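Local atomic coordinates of auracyanin-B-2 (Chloroflexus aurantiacus, PDB entry 1QHQ), a protein that carries a type 1 blue copper centre and probably serves as a soluble electron acceptor for the membrane protein alternative complex III. Residues 17-22 and 43-48; 59-64 and 108-113; 6-11 and 92-97. All coordinates share one frame; numbering follows the deposited sequence. Where two conformers were deposited one is given.

Interaction 1. Residues 17-22 and 43-48; sequences QTVEVR and VRLDFV
Thr18 and Arg44 stand abreast on two parallel strands, their side chains lying side by side on the face that also bears Glu20, Asp46, Arg22 and Val48. The Arg44 chain can be followed outward. Its CB rests 4.1 Å from Thr18 CG2, and its CG, anti to the backbone N (chi1 -170°), meets Thr109 OG1 of the next strand. The extended course ends in a bend at chi3 (70°), which brings the guanidinium back over Thr18: CG2 lies against one face, off-centre, 3.6 Å from Arg44 NH2. The edge of the same group turns to Asp46, two residues along its own strand. Arg44 NE reaches Asp46 OD1 at 2.9 Å and NH2 reaches OD2 at 3.1 Å, each on a syn lone pair and close to the guanidinium plane, so this side-on pair of bonds fixes the rotation of both groups. Asp46 OD1 is further bonded by Ser107 OG. Arg44 on Asp46 and Arg22, salt-bridged to Glu20, probably offset between them the like charges of the two carboxylates. A methyl-bearing threonine and a long cation thus suit a solvent-facing side.

Beneath them, five backbone hydrogen bonds join the strands, among them Val21 N to Asp46 O at 2.8 Å. On the other face the buried Val21, Val43, Leu45 and Phe47 pack inward: Val21 CG1 touches Phe47 CD1 at 3.7 Å, the ring turning its edge to the Val21 carbonyl. Phe47 goes on to lie about 4 Å, side chain to side chain, from the copper ligands His57 and Met132. The parallel pairing of 17-22 with 42-49, at the edge of a mixed sheet with one largely apolar face turned inward, belongs to the cupredoxin beta sandwich.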
loop_
_atom_site.group_PDB
_atom_site.type_symbol
_atom_site.label_atom_id
_atom_site.label_comp_id
_atom_site.label_asym_id
_atom_site.label_seq_id
_atom_site.Cartn_x
_atom_site.Cartn_y
_atom_site.Cartn_z
ATOM N N GLN A 17 -11.223 12.240 -3.271
ATOM C CA GLN A 17 -10.105 12.762 -2.549
ATOM C C GLN A 17 -8.816 12.146 -3.145
ATOM O O GLN A 17 -8.888 11.089 -3.744
ATOM C CB GLN A 17 -10.127 12.381 -1.062
ATOM C CG GLN A 17 -11.192 13.103 -0.263
ATOM C CD GLN A 17 -11.130 12.861 1.214
ATOM O OE1 GLN A 17 -10.074 12.768 1.856
ATOM N NE2 GLN A 17 -12.311 12.768 1.819
ATOM N N THR A 18 -7.726 12.896 -2.997
ATOM C CA THR A 18 -6.429 12.256 -3.336
ATOM C C THR A 18 -5.510 12.449 -2.122
ATOM O O THR A 18 -5.682 13.374 -1.327
ATOM C CB THR A 18 -5.737 12.844 -4.556
ATOM O OG1 THR A 18 -5.323 14.201 -4.264
ATOM C CG2 THR A 18 -6.681 12.924 -5.761
ATOM N N VAL A 19 -4.595 11.501 -1.969
ATOM C CA VAL A 19 -3.662 11.650 -0.808
ATOM C C VAL A 19 -2.258 11.230 -1.267
ATOM O O VAL A 19 -2.135 10.251 -2.008
ATOM C CB VAL A 19 -4.121 10.798 0.369
ATOM C CG1 VAL A 19 -4.298 9.335 -0.035
ATOM C CG2 VAL A 19 -3.099 10.855 1.522
ATOM N N GLU A 20 -1.263 11.968 -0.838
ATOM C CA GLU A 20 0.132 11.673 -1.227
ATOM C C GLU A 20 0.822 10.870 -0.112
ATOM O O GLU A 20 0.719 11.253 1.045
ATOM C CB GLU A 20 0.919 13.003 -1.291
ATOM C CG GLU A 20 0.938 13.655 -2.639
ATOM C CD GLU A 20 2.238 13.509 -3.399
ATOM O OE1 GLU A 20 3.335 13.605 -2.813
ATOM O OE2 GLU A 20 2.159 13.323 -4.637
ATOM N N VAL A 21 1.507 9.812 -0.504
ATOM C CA VAL A 21 2.390 9.128 0.488
ATOM C C VAL A 21 3.800 9.170 -0.100
ATOM O O VAL A 21 3.943 8.991 -1.309
ATOM C CB VAL A 21 1.935 7.694 0.690
ATOM C CG1 VAL A 21 2.972 6.863 1.454
ATOM C CG2 VAL A 21 0.599 7.669 1.422
ATOM N N ARG A 22 4.788 9.343 0.757
ATOM C CA ARG A 22 6.177 9.351 0.284
ATOM C C ARG A 22 6.946 8.278 1.114
ATOM O O ARG A 22 6.571 8.010 2.246
ATOM C CB ARG A 22 6.899 10.675 0.469
ATOM C CG ARG A 22 6.189 11.911 0.027
ATOM C CD ARG A 22 6.641 12.521 -1.265
ATOM N NE ARG A 22 5.817 13.696 -1.620
ATOM C CZ ARG A 22 6.299 14.886 -1.943
ATOM N NH1 ARG A 22 7.608 15.109 -1.978
ATOM N NH2 ARG A 22 5.470 15.899 -2.247
ATOM N N VAL A 43 -10.815 7.164 -3.431
ATOM C CA VAL A 43 -9.595 7.956 -3.173
ATOM C C VAL A 43 -8.504 7.532 -4.135
ATOM O O VAL A 43 -8.383 6.335 -4.419
ATOM C CB VAL A 43 -9.066 7.708 -1.728
ATOM C CG1 VAL A 43 -7.736 8.365 -1.509
ATOM C CG2 VAL A 43 -10.122 8.164 -0.722
ATOM N N ARG A 44 -7.769 8.487 -4.681
ATOM C CA ARG A 44 -6.528 8.167 -5.372
ATOM C C ARG A 44 -5.347 8.407 -4.434
ATOM O O ARG A 44 -5.112 9.499 -3.958
ATOM C CB ARG A 44 -6.330 8.961 -6.665
ATOM C CG ARG A 44 -5.087 8.333 -7.442
ATOM C CD ARG A 44 -4.815 9.196 -8.670
ATOM N NE ARG A 44 -4.278 10.490 -8.321
ATOM C CZ ARG A 44 -4.602 11.693 -8.632
ATOM N NH1 ARG A 44 -5.641 11.913 -9.499
ATOM N NH2 ARG A 44 -3.989 12.765 -8.138
ATOM N N LEU A 45 -4.588 7.295 -4.207
ATOM C CA LEU A 45 -3.394 7.422 -3.377
ATOM C C LEU A 45 -2.167 7.483 -4.312
ATOM O O LEU A 45 -2.058 6.653 -5.222
ATOM C CB LEU A 45 -3.277 6.157 -2.502
ATOM C CG LEU A 45 -2.127 6.147 -1.484
ATOM C CD1 LEU A 45 -2.403 5.180 -0.361
ATOM C CD2 LEU A 45 -0.806 5.790 -2.181
ATOM N N ASP A 46 -1.433 8.551 -4.190
ATOM C CA ASP A 46 -0.228 8.749 -5.020
ATOM C C ASP A 46 1.004 8.407 -4.139
ATOM O O ASP A 46 1.259 9.153 -3.206
ATOM C CB ASP A 46 -0.146 10.186 -5.499
ATOM C CG ASP A 46 -1.369 10.581 -6.364
ATOM O OD1 ASP A 46 -1.868 9.680 -7.029
ATOM O OD2 ASP A 46 -1.641 11.796 -6.426
ATOM N N PHE A 47 1.701 7.339 -4.504
ATOM C CA PHE A 47 2.929 6.995 -3.717
ATOM C C PHE A 47 4.165 7.403 -4.533
ATOM O O PHE A 47 4.342 6.981 -5.677
ATOM C CB PHE A 47 2.926 5.477 -3.526
ATOM C CG PHE A 47 4.096 4.960 -2.702
ATOM C CD1 PHE A 47 4.594 5.741 -1.692
ATOM C CD2 PHE A 47 4.651 3.745 -2.992
ATOM C CE1 PHE A 47 5.716 5.315 -0.953
ATOM C CE2 PHE A 47 5.741 3.307 -2.234
ATOM C CZ PHE A 47 6.238 4.070 -1.217
ATOM N N VAL A 48 4.875 8.387 -3.997
ATOM C CA VAL A 48 6.110 8.866 -4.634
ATOM C C VAL A 48 7.320 8.254 -3.900
ATOM O O VAL A 48 7.464 8.417 -2.697
ATOM C CB VAL A 48 6.188 10.404 -4.491
ATOM C CG1 VAL A 48 7.398 10.933 -5.242
ATOM C CG2 VAL A 48 4.892 11.027 -5.058
#

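Interaction 2. Residues 59-64 and 108-113; sequences WVLVNG and VTFRTP
Trp59 and Phe110 reach toward each other across the interior, their side chains crossing at about a right angle while their ring planes are turned 36° apart. With its six-membered ring centred 5.8 Å from the Phe110 ring, the indole forms an oblique aromatic pair, neither stacked nor T-shaped; the closest touch is Trp59 CH2 to Phe110 CZ at 3.9 Å. Phe110 arrives there because its CG stands between the backbone N and the carbonyl carbon (chi1 66°). Val108 comes crosswise to the indole, with CG1 4.0 Å from Trp59 CZ3. Leu61 likewise crosses Phe110, pressing CD2 on CE2 at 3.7 Å, and the same methyl more loosely approaches Pro113 CD. No hydrogen bond links the two segments: large, flat and branched groups suit a place where apolar surfaces pack without polar partners across the contact.

Phe30, edge-to-face, and Tyr120 extend the aromatic cluster round Trp59, whose backbone N is held by Thr97 OG1. With an alanine at Trp59, Val108 CG1 and the Phe110 ring would probably face a gap, having lost the surface they pack on. Strand 60-62 belongs to one sheet and strand 104-111 to the other, so these side chains form part of the hydrophobic core between the two layers of a cupredoxin beta sandwich, with the copper ion about 9 Å from the Trp59 side chain.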
loop_
_atom_site.group_PDB
_atom_site.type_symbol
_atom_site.label_atom_id
_atom_site.label_comp_id
_atom_site.label_asym_id
_atom_site.label_seq_id
_atom_site.Cartn_x
_atom_site.Cartn_y
_atom_site.Cartn_z
ATOM N N TRP A 59 2.954 0.489 -1.755
ATOM C CA TRP A 59 1.987 0.822 -0.690
ATOM C C TRP A 59 0.841 -0.175 -0.807
ATOM O O TRP A 59 0.231 -0.319 -1.906
ATOM C CB TRP A 59 1.502 2.241 -0.835
ATOM C CG TRP A 59 0.510 2.686 0.219
ATOM C CD1 TRP A 59 0.838 3.295 1.386
ATOM C CD2 TRP A 59 -0.915 2.586 0.181
ATOM N NE1 TRP A 59 -0.328 3.598 2.105
ATOM C CE2 TRP A 59 -1.387 3.120 1.371
ATOM C CE3 TRP A 59 -1.810 2.066 -0.765
ATOM C CZ2 TRP A 59 -2.768 3.241 1.644
ATOM C CZ3 TRP A 59 -3.189 2.141 -0.480
ATOM C CH2 TRP A 59 -3.629 2.689 0.720
ATOM N N VAL A 60 0.576 -0.885 0.271
ATOM C CA VAL A 60 -0.408 -1.957 0.291
ATOM C C VAL A 60 -1.345 -1.808 1.492
ATOM O O VAL A 60 -0.925 -1.844 2.616
ATOM C CB VAL A 60 0.214 -3.370 0.385
ATOM C CG1 VAL A 60 -0.877 -4.447 0.301
ATOM C CG2 VAL A 60 1.201 -3.563 -0.762
ATOM N N LEU A 61 -2.648 -1.604 1.178
ATOM C CA LEU A 61 -3.629 -1.488 2.293
ATOM C C LEU A 61 -4.271 -2.843 2.539
ATOM O O LEU A 61 -4.761 -3.461 1.610
ATOM C CB LEU A 61 -4.705 -0.469 1.834
ATOM C CG LEU A 61 -5.846 -0.341 2.889
ATOM C CD1 LEU A 61 -5.263 0.288 4.152
ATOM C CD2 LEU A 61 -6.953 0.552 2.343
ATOM N N VAL A 62 -4.219 -3.313 3.784
ATOM C CA VAL A 62 -4.766 -4.624 4.091
ATOM C C VAL A 62 -6.021 -4.504 4.964
ATOM O O VAL A 62 -6.195 -3.530 5.664
ATOM C CB VAL A 62 -3.756 -5.576 4.718
ATOM C CG1 VAL A 62 -2.461 -5.597 3.883
ATOM C CG2 VAL A 62 -3.473 -5.245 6.149
ATOM N N ASN A 63 -6.852 -5.550 4.841
ATOM C CA ASN A 63 -8.152 -5.552 5.548
ATOM C C ASN A 63 -8.013 -6.056 6.964
ATOM O O ASN A 63 -8.530 -7.125 7.333
ATOM C CB ASN A 63 -9.099 -6.415 4.711
ATOM C CG ASN A 63 -10.519 -6.440 5.284
ATOM O OD1 ASN A 63 -11.159 -7.509 5.196
ATOM N ND2 ASN A 63 -10.953 -5.354 5.859
ATOM N N GLY A 64 -7.213 -5.367 7.780
ATOM C CA GLY A 64 -6.962 -5.819 9.142
ATOM C C GLY A 64 -5.675 -5.249 9.719
ATOM O O GLY A 64 -5.146 -4.234 9.284
ATOM N N VAL A 108 -2.808 4.280 -6.816
ATOM C CA VAL A 108 -3.893 3.290 -6.830
ATOM C C VAL A 108 -5.208 4.012 -6.478
ATOM O O VAL A 108 -5.186 4.881 -5.639
ATOM C CB VAL A 108 -3.642 2.094 -5.947
ATOM C CG1 VAL A 108 -3.457 2.435 -4.483
ATOM C CG2 VAL A 108 -4.711 1.014 -6.126
ATOM N N THR A 109 -6.256 3.688 -7.229
ATOM C CA THR A 109 -7.552 4.374 -6.992
ATOM C C THR A 109 -8.527 3.326 -6.488
ATOM O O THR A 109 -8.712 2.278 -7.125
ATOM C CB THR A 109 -8.082 5.004 -8.270
ATOM O OG1 THR A 109 -7.167 6.064 -8.678
ATOM C CG2 THR A 109 -9.474 5.643 -8.041
ATOM N N PHE A 110 -9.066 3.571 -5.302
ATOM C CA PHE A 110 -9.852 2.562 -4.626
ATOM C C PHE A 110 -10.991 3.191 -3.831
ATOM O O PHE A 110 -10.894 4.336 -3.399
ATOM C CB PHE A 110 -8.991 1.659 -3.744
ATOM C CG PHE A 110 -8.359 2.360 -2.567
ATOM C CD1 PHE A 110 -7.244 3.154 -2.728
ATOM C CD2 PHE A 110 -8.899 2.228 -1.293
ATOM C CE1 PHE A 110 -6.682 3.799 -1.645
ATOM C CE2 PHE A 110 -8.368 2.898 -0.213
ATOM C CZ PHE A 110 -7.198 3.649 -0.380
ATOM N N ARG A 111 -11.967 2.350 -3.499
ATOM C CA ARG A 111 -13.021 2.768 -2.566
ATOM C C ARG A 111 -12.595 2.351 -1.152
ATOM O O ARG A 111 -12.260 1.204 -0.902
ATOM C CB ARG A 111 -14.366 2.130 -2.932
ATOM C CG ARG A 111 -15.500 2.636 -2.023
ATOM C CD ARG A 111 -16.850 2.150 -2.544
ATOM N NE ARG A 111 -17.091 2.619 -3.911
ATOM C CZ ARG A 111 -17.624 3.799 -4.201
ATOM N NH1 ARG A 111 -17.937 4.630 -3.205
ATOM N NH2 ARG A 111 -17.808 4.199 -5.445
ATOM N N THR A 112 -12.524 3.350 -0.278
ATOM C CA THR A 112 -12.130 2.996 1.112
ATOM C C THR A 112 -13.167 2.048 1.711
ATOM O O THR A 112 -14.350 2.092 1.350
ATOM C CB THR A 112 -12.036 4.267 1.949
ATOM O OG1 THR A 112 -13.306 4.949 1.831
ATOM C CG2 THR A 112 -10.945 5.215 1.445
ATOM N N PRO A 113 -12.742 1.203 2.629
ATOM C CA PRO A 113 -13.582 0.254 3.320
ATOM C C PRO A 113 -14.453 0.895 4.389
ATOM O O PRO A 113 -14.587 2.129 4.428
ATOM C CB PRO A 113 -12.546 -0.711 3.939
ATOM C CG PRO A 113 -11.428 0.237 4.302
ATOM C CD PRO A 113 -11.320 1.139 3.080
#

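Interaction 3. Residues 6-11 and 92-97; sequences GGSNVV and NALAWT
Gly6 pairs with Trp96 through two backbone hydrogen bonds, Gly6 N to Trp96 O at 3.0 Å and Trp96 N to Gly6 O at 2.8 Å, a single antiparallel bridge of the hydrogen-bonded kind. Two further backbone bonds hold the type I turn from Gly7 to Val10: Ser8 N gives to Ala93 O at 3.0 Å and Asn9 N to Leu94 O at 2.8 Å. Their acceptors belong to strand 93-96, where Leu94 and Ala95 form a classic beta bulge opposite Leu61.

The aromatic part rests on Trp96, whose CG stands between its backbone N and carbonyl carbon (chi1 61°), laying the indole flat against the glycines. Gly6 CA makes a CH-pi contact 3.8 Å from the centroid of the six-membered ring, and Gly7 N lies over the rim of the same face. A CB on Gly6 would strike this ring; one on Gly7 would strike the Ala95 backbone and, at these backbone angles, the carbonyl O of Gly6 as well, so both positions call for glycine. Trp96 NE1 donates to the carbonyl O of Ala4.

Among the side chains, Ser8 OG donates to Asn9 OD1 at 2.9 Å, and both oxygens touch Leu94 CD2. Asn9 ND2 reaches the carbonyl of Arg111. The attachment therefore rests mainly on main-chain hydrogen bonds and should depend little on side-chain identity, except at Gly6 and Gly7, where a CB would clash.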
loop_
_atom_site.group_PDB
_atom_site.type_symbol
_atom_site.label_atom_id
_atom_site.label_comp_id
_atom_site.label_asym_id
_atom_site.label_seq_id
_atom_site.Cartn_x
_atom_site.Cartn_y
_atom_site.Cartn_z
ATOM N N GLY A 6 -3.404 -3.007 -7.754
ATOM C CA GLY A 6 -4.480 -4.021 -7.657
ATOM C C GLY A 6 -5.139 -3.885 -6.276
ATOM O O GLY A 6 -4.973 -2.864 -5.608
ATOM N N GLY A 7 -6.011 -4.835 -5.989
ATOM C CA GLY A 7 -6.712 -4.848 -4.708
ATOM C C GLY A 7 -8.204 -5.073 -4.908
ATOM O O GLY A 7 -8.812 -4.747 -5.914
ATOM N N SER A 8 -8.812 -5.639 -3.833
ATOM C CA SER A 8 -10.238 -5.897 -3.895
ATOM C C SER A 8 -11.060 -4.638 -4.065
ATOM O O SER A 8 -12.176 -4.734 -4.571
ATOM C CB SER A 8 -10.718 -6.672 -2.658
ATOM O OG SER A 8 -10.543 -5.867 -1.485
ATOM N N ASN A 9 -10.593 -3.493 -3.599
ATOM C CA ASN A 9 -11.400 -2.277 -3.603
ATOM C C ASN A 9 -11.030 -1.306 -4.714
ATOM O O ASN A 9 -11.505 -0.167 -4.722
ATOM C CB ASN A 9 -11.236 -1.587 -2.233
ATOM C CG ASN A 9 -12.033 -2.324 -1.148
ATOM O OD1 ASN A 9 -12.181 -3.545 -1.158
ATOM N ND2 ASN A 9 -12.535 -1.548 -0.191
ATOM N N VAL A 10 -10.180 -1.743 -5.644
ATOM C CA VAL A 10 -9.844 -0.843 -6.781
ATOM C C VAL A 10 -11.073 -0.532 -7.607
ATOM O O VAL A 10 -11.875 -1.438 -7.848
ATOM C CB VAL A 10 -8.778 -1.505 -7.675
ATOM C CG1 VAL A 10 -8.566 -0.781 -8.977
ATOM C CG2 VAL A 10 -7.475 -1.487 -6.854
ATOM N N VAL A 11 -11.229 0.727 -7.991
ATOM C CA VAL A 11 -12.369 1.111 -8.843
ATOM C C VAL A 11 -11.867 2.061 -9.919
ATOM O O VAL A 11 -10.892 2.801 -9.729
ATOM C CB VAL A 11 -13.505 1.776 -8.061
ATOM C CG1 VAL A 11 -14.263 0.828 -7.153
ATOM C CG2 VAL A 11 -13.041 2.998 -7.300
ATOM N N ASN A 92 -7.796 -10.252 1.638
ATOM C CA ASN A 92 -7.584 -9.173 2.584
ATOM C C ASN A 92 -6.589 -8.124 2.131
ATOM O O ASN A 92 -6.142 -7.306 2.968
ATOM C CB ASN A 92 -7.190 -9.752 3.953
ATOM C CG ASN A 92 -8.341 -10.561 4.553
ATOM O OD1 ASN A 92 -8.123 -11.693 5.011
ATOM N ND2 ASN A 92 -9.542 -10.020 4.487
ATOM N N ALA A 93 -6.314 -8.051 0.847
ATOM C CA ALA A 93 -5.503 -6.964 0.277
ATOM C C ALA A 93 -6.422 -5.998 -0.478
ATOM O O ALA A 93 -6.956 -6.307 -1.541
ATOM C CB ALA A 93 -4.467 -7.579 -0.665
ATOM N N LEU A 94 -6.774 -4.896 0.178
ATOM C CA LEU A 94 -7.760 -3.963 -0.310
ATOM C C LEU A 94 -7.302 -3.157 -1.521
ATOM O O LEU A 94 -8.088 -2.877 -2.421
ATOM C CB LEU A 94 -8.194 -2.995 0.795
ATOM C CG LEU A 94 -8.858 -3.616 2.021
ATOM C CD1 LEU A 94 -9.202 -2.558 3.049
ATOM C CD2 LEU A 94 -10.115 -4.373 1.603
ATOM N N ALA A 95 -6.038 -2.751 -1.520
ATOM C CA ALA A 95 -5.484 -1.947 -2.590
ATOM C C ALA A 95 -3.949 -1.929 -2.494
ATOM O O ALA A 95 -3.387 -1.940 -1.403
ATOM C CB ALA A 95 -5.943 -0.459 -2.408
ATOM N N TRP A 96 -3.305 -1.833 -3.658
ATOM C CA TRP A 96 -1.852 -1.655 -3.644
ATOM C C TRP A 96 -1.421 -0.889 -4.903
ATOM O O TRP A 96 -2.073 -0.982 -5.943
ATOM C CB TRP A 96 -1.081 -2.946 -3.528
ATOM C CG TRP A 96 -1.277 -3.941 -4.615
ATOM C CD1 TRP A 96 -0.537 -4.062 -5.766
ATOM C CD2 TRP A 96 -2.219 -5.028 -4.638
ATOM N NE1 TRP A 96 -1.040 -5.080 -6.539
ATOM C CE2 TRP A 96 -2.001 -5.753 -5.829
ATOM C CE3 TRP A 96 -3.186 -5.480 -3.741
ATOM C CZ2 TRP A 96 -2.716 -6.898 -6.141
ATOM C CZ3 TRP A 96 -3.894 -6.629 -4.041
ATOM C CH2 TRP A 96 -3.685 -7.313 -5.251
ATOM N N THR A 97 -0.291 -0.206 -4.769
ATOM C CA THR A 97 0.375 0.366 -5.942
ATOM C C THR A 97 1.318 -0.736 -6.504
ATOM O O THR A 97 1.689 -1.639 -5.758
ATOM C CB THR A 97 1.253 1.562 -5.611
ATOM O OG1 THR A 97 2.355 1.140 -4.758
ATOM C CG2 THR A 97 0.543 2.654 -4.840
#

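How the interactions relate
Interaction 2 is the buried one: it joins the two sheets by apolar side chains alone. Interactions 1 and 3 are partly buried and rely on backbone hydrogen bonds, the first in six regular parallel bridges, the third in one bridge and a turn. Interaction 1 adds salt bridging on its solvent side. Strand 42-49 of interaction 1 is hydrogen-bonded to strand 104-111 of interaction 2, through Val43 N to Phe110 O and Leu45 N to Val108 O, while strand 60-62 meets strand 93-96 of interaction 3 through Leu61 N to Ala95 O. Residues 6-11 bond strand 93-96 of one sheet and, as by Val11 with Thr109, strand 104-111 of the other, bridging their edges.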